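Local coordinates for protein chromatin structure-remodeling complex subunit RSC2 (Saccharomyces cerevisiae, PDB 4BB7) that serves in the RSC chromatin-remodelling complex, which repositions nucleosomes at the cost of ATP, and contributes a BAH domain that binds histone H3, at residues S26-L34 and I45-W53; Y171-L179 and P201-R209. One frame throughout, in Å; residues are numbered along the deposited sequence.

Two antiparallel strands joined by a short loop, and two irregular segments pinned together by apolar side chains, illustrate two ways in which a beta-rich chain closes its loops. Followed from the N terminus, the chain first closes contact 1, where 26-34 meets 45-53 across ten intervening residues, its strand 32-35 forming a hairpin with 45-54 within the BAH sequence. Well over a hundred residues later contact 2 closes, as 171-179 meets 201-209 round a 21-residue excursion without helix or strand. The contacts follow in series, neither nested nor crossed, on opposite sides of the chain's centre, their centres about 29 Å apart. Contact 1 belongs to the six-stranded sheet; contact 2 ties the turn and 3-10 segment after strand 166-172 to the segment round strand 206-207.

Contact 1: S26-L34 and I45-W53; sequences SYHVGDWAL and IVGQIFRLW
Strands 32-35 and 45-54 form a buried antiparallel beta hairpin inside the six-stranded sheet of the BAH domain, with Ala-33 and Gly-47 as its hydrogen-bonded pair. Ala-33 N gives its hydrogen to Gly-47 O at 2.8 Å, and Gly-47 N returns the bond to Ala-33 O at 3.0 Å. The non-hydrogen-bonded pairs Trp-32 with Gln-48 and Leu-34 with Val-46 flank it and send their side chains to the other face. There the Gln-48 amide stacks on the Trp-32 indole, the planes 19° apart; its OE1 lies over one face, 3.5 Å from Trp-32 CH2, while Gln-48 CB makes a CH-pi contact above the six-membered ring. Because the Gln-48 side chain is extended, with CG anti to the backbone N (chi1 180°), the amide lies near the rim of the indole and also bonds to the preceding turn: Gln-48 NE2 donates to Gly-30 O at 2.8 Å, in its own amide plane but from above the carbonyl plane. Tyr-67 and Tyr-105 add edge-to-face contacts to Trp-32. The BAH family belongs to the SH3 clan; in this chain's six-stranded sheet the hairpin strands are the central pair, between strands 60-68 and 100-108. Just before Trp-32 the chain passes through a type II turn, His-28 to Asp-31, whose Gly-30 has a positive phi of 94°. Backbone hydrogen bonds still cross here, for Ile-49 N donates to Asp-31 O at 2.8 Å and Ile-49 O accepts from Gly-30 N. The Ile-49 side chain meets Tyr-27 of strand 25-27, its CD1 touching Tyr-27 CB at 3.6 Å, and the two side chains cross at about a right angle. Farther along, Leu-52 CD1 approaches Val-29 CG2 at 4.3 Å, after Phe-50 and Arg-51 have formed a classic beta bulge opposite Asn-63.

Contact 2: Y171-L179 and P201-R209; sequences YPSPIRHLL and PLVGAVYMR
Ser-173 opens the contact by placing its OG 4.1 Å from Val-206 CG1, although that hydroxyl is mainly engaged in polar bonds: it accepts from Ile-175 N in an ST turn and is hydrogen-bonded to His-75 NE2. The type I turn from Ser-173 to Arg-176 then delivers Ile-175, whose branches divide the opposing segment among them. CG1, held between the backbone N and the carbonyl carbon (chi1 58°), lies 3.6 Å from Val-206 CG1, and beyond it Ile-175 CD1 rests on the backbone of Gly-204, 3.6 Å from its carbonyl carbon. Ile-175 CG2 turns instead to Val-203 CG2, the two side chains crossing obliquely. This is a small apolar cluster built between loops; the second segment includes the short, weakly bonded strand 206-207, which runs parallel to strand 75-76 in a two-stranded sheet. After the short 3-10 segment 176-177, Leu-178 meets Val-203 tip to tip, CD1 to CG2 at 3.6 Å. The backbone here is joined through one water, which donates to Leu-178 O at 3.1 Å and accepts from Val-206 N. Leu-179 ends the series: its N packs 3.6 Å from Val-206 CG2, while its CD1 touches the backbone at Val-206 O and Tyr-207 CA. The other methyl, Leu-179 CD2, touches Met-208 CE at 3.6 Å, the side chains crossing at about a right angle where the methionine bends at its last torsion.

Contact 1: S26-L34 and I45-W53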
loop_
_atom_site.group_PDB
_atom_site.type_symbol
_atom_site.label_atom_id
_atom_site.label_comp_id
_atom_site.label_asym_id
_atom_site.label_seq_id
_atom_site.Cartn_x
_atom_site.Cartn_y
_atom_site.Cartn_z
ATOM N N SER A 26 -14.162 -18.647 -4.476
ATOM C CA SER A 26 -12.716 -18.688 -4.308
ATOM C C SER A 26 -11.997 -17.793 -5.314
ATOM O O SER A 26 -12.275 -17.832 -6.512
ATOM C CB SER A 26 -12.206 -20.125 -4.420
ATOM O OG SER A 26 -12.730 -20.929 -3.378
ATOM N N TYR A 27 -11.070 -16.987 -4.810
ATOM C CA TYR A 27 -10.277 -16.103 -5.648
ATOM C C TYR A 27 -8.800 -16.453 -5.507
ATOM O O TYR A 27 -8.301 -16.645 -4.399
ATOM C CB TYR A 27 -10.516 -14.644 -5.254
ATOM C CG TYR A 27 -11.935 -14.169 -5.487
ATOM C CD1 TYR A 27 -12.911 -14.317 -4.507
ATOM C CD2 TYR A 27 -12.300 -13.568 -6.686
ATOM C CE1 TYR A 27 -14.208 -13.882 -4.716
ATOM C CE2 TYR A 27 -13.592 -13.132 -6.903
ATOM C CZ TYR A 27 -14.542 -13.292 -5.914
ATOM O OH TYR A 27 -15.827 -12.861 -6.126
ATOM N N HIS A 28 -8.103 -16.542 -6.633
ATOM C CA HIS A 28 -6.688 -16.878 -6.623
ATOM C C HIS A 28 -5.893 -15.879 -7.447
ATOM O O HIS A 28 -6.448 -15.171 -8.282
ATOM C CB HIS A 28 -6.473 -18.282 -7.181
ATOM C CG HIS A 28 -7.214 -19.349 -6.439
ATOM N ND1 HIS A 28 -8.555 -19.598 -6.637
ATOM C CD2 HIS A 28 -6.800 -20.237 -5.503
ATOM C CE1 HIS A 28 -8.936 -20.592 -5.854
ATOM N NE2 HIS A 28 -7.890 -20.999 -5.157
ATOM N N VAL A 29 -4.589 -15.825 -7.213
ATOM C CA VAL A 29 -3.724 -14.957 -7.999
ATOM C C VAL A 29 -3.853 -15.308 -9.478
ATOM O O VAL A 29 -3.879 -16.481 -9.845
ATOM C CB VAL A 29 -2.247 -15.070 -7.562
ATOM C CG1 VAL A 29 -1.370 -14.157 -8.404
ATOM C CG2 VAL A 29 -2.110 -14.733 -6.089
ATOM N N GLY A 30 -3.942 -14.286 -10.319
ATOM C CA GLY A 30 -4.070 -14.490 -11.748
ATOM C C GLY A 30 -5.524 -14.488 -12.168
ATOM O O GLY A 30 -5.839 -14.583 -13.356
ATOM N N ASP A 31 -6.410 -14.375 -11.181
ATOM C CA ASP A 31 -7.849 -14.379 -11.421
ATOM C C ASP A 31 -8.370 -13.015 -11.851
ATOM O O ASP A 31 -7.947 -11.984 -11.324
ATOM C CB ASP A 31 -8.591 -14.810 -10.156
ATOM C CG ASP A 31 -9.345 -16.107 -10.336
ATOM O OD1 ASP A 31 -9.518 -16.539 -11.495
ATOM O OD2 ASP A 31 -9.772 -16.689 -9.315
ATOM N N TRP A 32 -9.296 -13.013 -12.804
ATOM C CA TRP A 32 -10.003 -11.793 -13.177
ATOM C C TRP A 32 -11.251 -11.649 -12.312
ATOM O O TRP A 32 -12.026 -12.594 -12.171
ATOM C CB TRP A 32 -10.395 -11.827 -14.654
ATOM C CG TRP A 32 -9.234 -11.957 -15.591
ATOM C CD1 TRP A 32 -8.766 -13.105 -16.160
ATOM C CD2 TRP A 32 -8.398 -10.899 -16.074
ATOM N NE1 TRP A 32 -7.687 -12.829 -16.969
ATOM C CE2 TRP A 32 -7.441 -11.481 -16.933
ATOM C CE3 TRP A 32 -8.363 -9.518 -15.865
ATOM C CZ2 TRP A 32 -6.461 -10.730 -17.580
ATOM C CZ3 TRP A 32 -7.388 -8.772 -16.513
ATOM C CH2 TRP A 32 -6.452 -9.381 -17.359
ATOM N N ALA A 33 -11.451 -10.474 -11.728
ATOM C CA ALA A 33 -12.619 -10.269 -10.876
ATOM C C ALA A 33 -13.142 -8.838 -10.882
ATOM O O ALA A 33 -12.562 -7.944 -11.504
ATOM C CB ALA A 33 -12.328 -10.722 -9.450
ATOM N N LEU A 34 -14.253 -8.642 -10.179
ATOM C CA LEU A 34 -14.888 -7.340 -10.065
ATOM C C LEU A 34 -14.730 -6.801 -8.643
ATOM O O LEU A 34 -14.975 -7.509 -7.660
ATOM C CB LEU A 34 -16.371 -7.448 -10.423
ATOM C CG LEU A 34 -16.697 -8.228 -11.698
ATOM C CD1 LEU A 34 -18.194 -8.505 -11.801
ATOM C CD2 LEU A 34 -16.194 -7.486 -12.928
ATOM N N ILE A 45 -15.080 -2.118 -10.697
ATOM C CA ILE A 45 -13.727 -2.074 -11.225
ATOM C C ILE A 45 -13.373 -3.448 -11.757
ATOM O O ILE A 45 -13.508 -4.442 -11.046
ATOM C CB ILE A 45 -12.705 -1.744 -10.118
ATOM C CG1 ILE A 45 -13.088 -0.460 -9.378
ATOM C CG2 ILE A 45 -11.301 -1.647 -10.694
ATOM C CD1 ILE A 45 -12.201 -0.164 -8.179
ATOM N N VAL A 46 -12.922 -3.519 -13.003
ATOM C CA VAL A 46 -12.404 -4.775 -13.512
ATOM C C VAL A 46 -10.920 -4.866 -13.181
ATOM O O VAL A 46 -10.151 -3.963 -13.505
ATOM C CB VAL A 46 -12.611 -4.911 -15.022
ATOM C CG1 VAL A 46 -12.141 -6.278 -15.489
ATOM C CG2 VAL A 46 -14.075 -4.705 -15.371
ATOM N N GLY A 47 -10.526 -5.948 -12.519
ATOM C CA GLY A 47 -9.144 -6.132 -12.119
ATOM C C GLY A 47 -8.699 -7.582 -12.136
ATOM O O GLY A 47 -9.518 -8.495 -12.233
ATOM N N GLN A 48 -7.388 -7.789 -12.055
ATOM C CA GLN A 48 -6.825 -9.129 -11.946
ATOM C C GLN A 48 -5.979 -9.235 -10.681
ATOM O O GLN A 48 -5.156 -8.363 -10.407
ATOM C CB GLN A 48 -5.980 -9.470 -13.175
ATOM C CG GLN A 48 -5.355 -10.859 -13.115
ATOM C CD GLN A 48 -4.589 -11.220 -14.373
ATOM O OE1 GLN A 48 -4.062 -10.353 -15.068
ATOM N NE2 GLN A 48 -4.524 -12.511 -14.670
ATOM N N ILE A 49 -6.178 -10.302 -9.915
ATOM C CA ILE A 49 -5.463 -10.480 -8.654
ATOM C C ILE A 49 -3.982 -10.844 -8.828
ATOM O O ILE A 49 -3.648 -11.913 -9.332
ATOM C CB ILE A 49 -6.147 -11.537 -7.779
ATOM C CG1 ILE A 49 -7.597 -11.127 -7.511
ATOM C CG2 ILE A 49 -5.385 -11.720 -6.476
ATOM C CD1 ILE A 49 -8.442 -12.220 -6.895
ATOM N N PHE A 50 -3.099 -9.949 -8.399
ATOM C CA PHE A 50 -1.661 -10.191 -8.494
ATOM C C PHE A 50 -1.069 -10.815 -7.230
ATOM O O PHE A 50 -0.068 -11.528 -7.300
ATOM C CB PHE A 50 -0.912 -8.903 -8.836
ATOM C CG PHE A 50 -0.777 -8.649 -10.308
ATOM C CD1 PHE A 50 -1.889 -8.335 -11.079
ATOM C CD2 PHE A 50 0.465 -8.711 -10.922
ATOM C CE1 PHE A 50 -1.762 -8.095 -12.440
ATOM C CE2 PHE A 50 0.598 -8.474 -12.278
ATOM C CZ PHE A 50 -0.518 -8.166 -13.038
ATOM N N ARG A 51 -1.669 -10.536 -6.076
ATOM C CA ARG A 51 -1.209 -11.150 -4.834
ATOM C C ARG A 51 -2.213 -10.989 -3.693
ATOM O O ARG A 51 -3.051 -10.090 -3.711
ATOM C CB ARG A 51 0.168 -10.607 -4.425
ATOM C CG ARG A 51 0.124 -9.305 -3.657
ATOM C CD ARG A 51 1.515 -8.863 -3.229
ATOM N NE ARG A 51 1.467 -7.699 -2.346
ATOM C CZ ARG A 51 1.502 -6.438 -2.765
ATOM N NH1 ARG A 51 1.588 -6.173 -4.065
ATOM N NH2 ARG A 51 1.448 -5.441 -1.887
ATOM N N LEU A 52 -2.114 -11.879 -2.710
ATOM C CA LEU A 52 -3.005 -11.882 -1.557
ATOM C C LEU A 52 -2.185 -12.055 -0.284
ATOM O O LEU A 52 -1.128 -12.685 -0.302
ATOM C CB LEU A 52 -4.008 -13.034 -1.665
ATOM C CG LEU A 52 -4.891 -13.138 -2.909
ATOM C CD1 LEU A 52 -5.266 -14.593 -3.174
ATOM C CD2 LEU A 52 -6.136 -12.271 -2.779
ATOM N N TRP A 53 -2.675 -11.506 0.824
ATOM C CA TRP A 53 -1.977 -11.630 2.096
ATOM C C TRP A 53 -2.849 -11.193 3.264
ATOM O O TRP A 53 -3.870 -10.536 3.079
ATOM C CB TRP A 53 -0.692 -10.805 2.083
ATOM C CG TRP A 53 -0.931 -9.331 2.166
ATOM C CD1 TRP A 53 -0.957 -8.566 3.296
ATOM C CD2 TRP A 53 -1.180 -8.439 1.072
ATOM N NE1 TRP A 53 -1.205 -7.253 2.975
ATOM C CE2 TRP A 53 -1.346 -7.148 1.616
ATOM C CE3 TRP A 53 -1.278 -8.606 -0.311
ATOM C CZ2 TRP A 53 -1.603 -6.031 0.824
ATOM C CZ3 TRP A 53 -1.533 -7.497 -1.096
ATOM C CH2 TRP A 53 -1.694 -6.225 -0.527
#

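Contact 2: Y171-L179 and P201-R209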
loop_
_atom_site.group_PDB
_atom_site.type_symbol
_atom_site.label_atom_id
_atom_site.label_comp_id
_atom_site.label_asym_id
_atom_site.label_seq_id
_atom_site.Cartn_x
_atom_site.Cartn_y
_atom_site.Cartn_z
ATOM N N TYR A 171 -18.305 0.545 -31.259
ATOM C CA TYR A 171 -19.356 1.455 -30.820
ATOM C C TYR A 171 -18.793 2.823 -30.472
ATOM O O TYR A 171 -17.676 2.928 -29.976
ATOM C CB TYR A 171 -20.108 0.863 -29.622
ATOM C CG TYR A 171 -20.712 -0.493 -29.913
ATOM C CD1 TYR A 171 -19.917 -1.632 -29.971
ATOM C CD2 TYR A 171 -22.071 -0.631 -30.141
ATOM C CE1 TYR A 171 -20.465 -2.876 -30.246
ATOM C CE2 TYR A 171 -22.630 -1.868 -30.415
ATOM C CZ TYR A 171 -21.824 -2.985 -30.467
ATOM O OH TYR A 171 -22.383 -4.212 -30.739
ATOM N N PRO A 172 -19.573 3.881 -30.736
ATOM C CA PRO A 172 -19.150 5.254 -30.452
ATOM C C PRO A 172 -19.017 5.492 -28.952
ATOM O O PRO A 172 -19.704 4.846 -28.155
ATOM C CB PRO A 172 -20.298 6.092 -31.017
ATOM C CG PRO A 172 -21.485 5.190 -30.945
ATOM C CD PRO A 172 -20.949 3.823 -31.258
ATOM N N SER A 173 -18.138 6.417 -28.582
ATOM C CA SER A 173 -17.841 6.702 -27.186
ATOM C C SER A 173 -19.095 6.966 -26.368
ATOM O O SER A 173 -19.992 7.682 -26.814
ATOM C CB SER A 173 -16.905 7.905 -27.077
ATOM O OG SER A 173 -16.702 8.261 -25.721
ATOM N N PRO A 174 -19.151 6.393 -25.158
ATOM C CA PRO A 174 -20.270 6.595 -24.235
ATOM C C PRO A 174 -20.254 7.994 -23.616
ATOM O O PRO A 174 -21.260 8.414 -23.051
ATOM C CB PRO A 174 -20.023 5.536 -23.159
ATOM C CG PRO A 174 -18.552 5.349 -23.159
ATOM C CD PRO A 174 -18.120 5.507 -24.593
ATOM N N ILE A 175 -19.133 8.706 -23.725
ATOM C CA ILE A 175 -19.038 10.061 -23.177
ATOM C C ILE A 175 -18.835 11.114 -24.262
ATOM O O ILE A 175 -18.389 12.227 -23.988
ATOM C CB ILE A 175 -17.913 10.193 -22.116
ATOM C CG1 ILE A 175 -16.555 9.798 -22.702
ATOM C CG2 ILE A 175 -18.235 9.357 -20.877
ATOM C CD1 ILE A 175 -15.411 9.922 -21.715
ATOM N N ARG A 176 -19.168 10.763 -25.497
ATOM C CA ARG A 176 -19.082 11.717 -26.592
ATOM C C ARG A 176 -19.888 12.967 -26.254
ATOM O O ARG A 176 -19.554 14.068 -26.692
ATOM C CB ARG A 176 -19.595 11.090 -27.891
ATOM C CG ARG A 176 -20.961 10.446 -27.748
ATOM C CD ARG A 176 -21.468 9.891 -29.065
ATOM N NE ARG A 176 -22.624 9.025 -28.861
ATOM C CZ ARG A 176 -23.348 8.497 -29.843
ATOM N NH1 ARG A 176 -23.040 8.754 -31.107
ATOM N NH2 ARG A 176 -24.386 7.719 -29.558
ATOM N N HIS A 177 -20.941 12.788 -25.457
ATOM C CA HIS A 177 -21.837 13.888 -25.109
ATOM C C HIS A 177 -21.175 14.922 -24.210
ATOM O O HIS A 177 -21.781 15.941 -23.883
ATOM C CB HIS A 177 -23.114 13.362 -24.450
ATOM C CG HIS A 177 -22.917 12.865 -23.050
ATOM N ND1 HIS A 177 -22.061 11.831 -22.740
ATOM C CD2 HIS A 177 -23.474 13.255 -21.879
ATOM C CE1 HIS A 177 -22.096 11.607 -21.438
ATOM N NE2 HIS A 177 -22.947 12.458 -20.893
ATOM N N LEU A 178 -19.932 14.667 -23.818
ATOM C CA LEU A 178 -19.215 15.582 -22.938
ATOM C C LEU A 178 -18.250 16.485 -23.695
ATOM O O LEU A 178 -17.422 17.164 -23.088
ATOM C CB LEU A 178 -18.452 14.808 -21.864
ATOM C CG LEU A 178 -19.290 13.887 -20.982
ATOM C CD1 LEU A 178 -18.386 13.065 -20.079
ATOM C CD2 LEU A 178 -20.297 14.692 -20.175
ATOM N N LEU A 179 -18.348 16.491 -25.020
ATOM C CA LEU A 179 -17.508 17.375 -25.820
ATOM C C LEU A 179 -17.934 18.824 -25.625
ATOM O O LEU A 179 -19.087 19.172 -25.875
ATOM C CB LEU A 179 -17.579 17.007 -27.304
ATOM C CG LEU A 179 -16.624 17.786 -28.215
ATOM C CD1 LEU A 179 -15.181 17.537 -27.813
ATOM C CD2 LEU A 179 -16.840 17.421 -29.674
ATOM N N PRO A 201 -11.349 6.953 -12.192
ATOM C CA PRO A 201 -11.980 8.266 -12.364
ATOM C C PRO A 201 -13.501 8.163 -12.407
ATOM O O PRO A 201 -14.032 7.160 -12.888
ATOM C CB PRO A 201 -11.451 8.733 -13.727
ATOM C CG PRO A 201 -10.183 7.979 -13.924
ATOM C CD PRO A 201 -10.422 6.639 -13.292
ATOM N N LEU A 202 -14.188 9.187 -11.907
ATOM C CA LEU A 202 -15.645 9.228 -11.976
ATOM C C LEU A 202 -16.107 9.305 -13.431
ATOM O O LEU A 202 -17.152 8.763 -13.791
ATOM C CB LEU A 202 -16.192 10.417 -11.181
ATOM C CG LEU A 202 -17.717 10.534 -11.096
ATOM C CD1 LEU A 202 -18.323 9.293 -10.447
ATOM C CD2 LEU A 202 -18.127 11.789 -10.339
ATOM N N VAL A 203 -15.323 9.986 -14.261
ATOM C CA VAL A 203 -15.605 10.071 -15.688
ATOM C C VAL A 203 -14.431 10.700 -16.432
ATOM O O VAL A 203 -13.770 11.603 -15.917
ATOM C CB VAL A 203 -16.891 10.875 -15.976
ATOM C CG1 VAL A 203 -16.742 12.307 -15.499
ATOM C CG2 VAL A 203 -17.231 10.834 -17.463
ATOM N N GLY A 204 -14.169 10.208 -17.638
ATOM C CA GLY A 204 -13.086 10.726 -18.451
ATOM C C GLY A 204 -13.546 11.895 -19.299
ATOM O O GLY A 204 -14.643 12.418 -19.104
ATOM N N ALA A 205 -12.710 12.307 -20.245
ATOM C CA ALA A 205 -13.036 13.435 -21.108
ATOM C C ALA A 205 -12.804 13.096 -22.573
ATOM O O ALA A 205 -12.108 12.130 -22.896
ATOM C CB ALA A 205 -12.225 14.659 -20.716
ATOM N N VAL A 206 -13.389 13.902 -23.454
ATOM C CA VAL A 206 -13.194 13.730 -24.886
ATOM C C VAL A 206 -12.757 15.038 -25.532
ATOM O O VAL A 206 -13.140 16.119 -25.087
ATOM C CB VAL A 206 -14.470 13.215 -25.576
ATOM C CG1 VAL A 206 -14.809 11.817 -25.089
ATOM C CG2 VAL A 206 -15.625 14.165 -25.325
ATOM N N TYR A 207 -11.948 14.931 -26.580
ATOM C CA TYR A 207 -11.472 16.103 -27.300
ATOM C C TYR A 207 -11.428 15.858 -28.811
ATOM O O TYR A 207 -11.628 14.737 -29.274
ATOM C CB TYR A 207 -10.100 16.524 -26.779
ATOM C CG TYR A 207 -9.021 15.483 -26.962
ATOM C CD1 TYR A 207 -8.979 14.352 -26.160
ATOM C CD2 TYR A 207 -8.037 15.638 -27.929
ATOM C CE1 TYR A 207 -7.993 13.399 -26.318
ATOM C CE2 TYR A 207 -7.043 14.692 -28.093
ATOM C CZ TYR A 207 -7.028 13.574 -27.285
ATOM O OH TYR A 207 -6.047 12.625 -27.445
ATOM N N MET A 208 -11.161 16.912 -29.574
ATOM C CA MET A 208 -11.185 16.823 -31.032
ATOM C C MET A 208 -9.777 16.714 -31.622
ATOM O O MET A 208 -8.808 17.205 -31.046
ATOM C CB MET A 208 -11.925 18.030 -31.626
ATOM C CG MET A 208 -12.715 17.725 -32.900
ATOM S SD MET A 208 -13.743 19.100 -33.476
ATOM C CE MET A 208 -14.963 19.195 -32.170
ATOM N N ARG A 209 -9.672 16.063 -32.774
ATOM C CA ARG A 209 -8.395 15.924 -33.465
ATOM C C ARG A 209 -8.615 15.749 -34.963
ATOM O O ARG A 209 -9.625 15.187 -35.386
ATOM C CB ARG A 209 -7.610 14.730 -32.909
ATOM C CG ARG A 209 -6.861 15.010 -31.613
ATOM C CD ARG A 209 -5.768 16.056 -31.816
ATOM N NE ARG A 209 -5.097 16.412 -30.568
ATOM C CZ ARG A 209 -5.512 17.365 -29.738
ATOM N NH1 ARG A 209 -6.604 18.064 -30.016
ATOM N NH2 ARG A 209 -4.837 17.618 -28.625
HETATM O O HOH W 1 -14.630 16.497 -22.044
#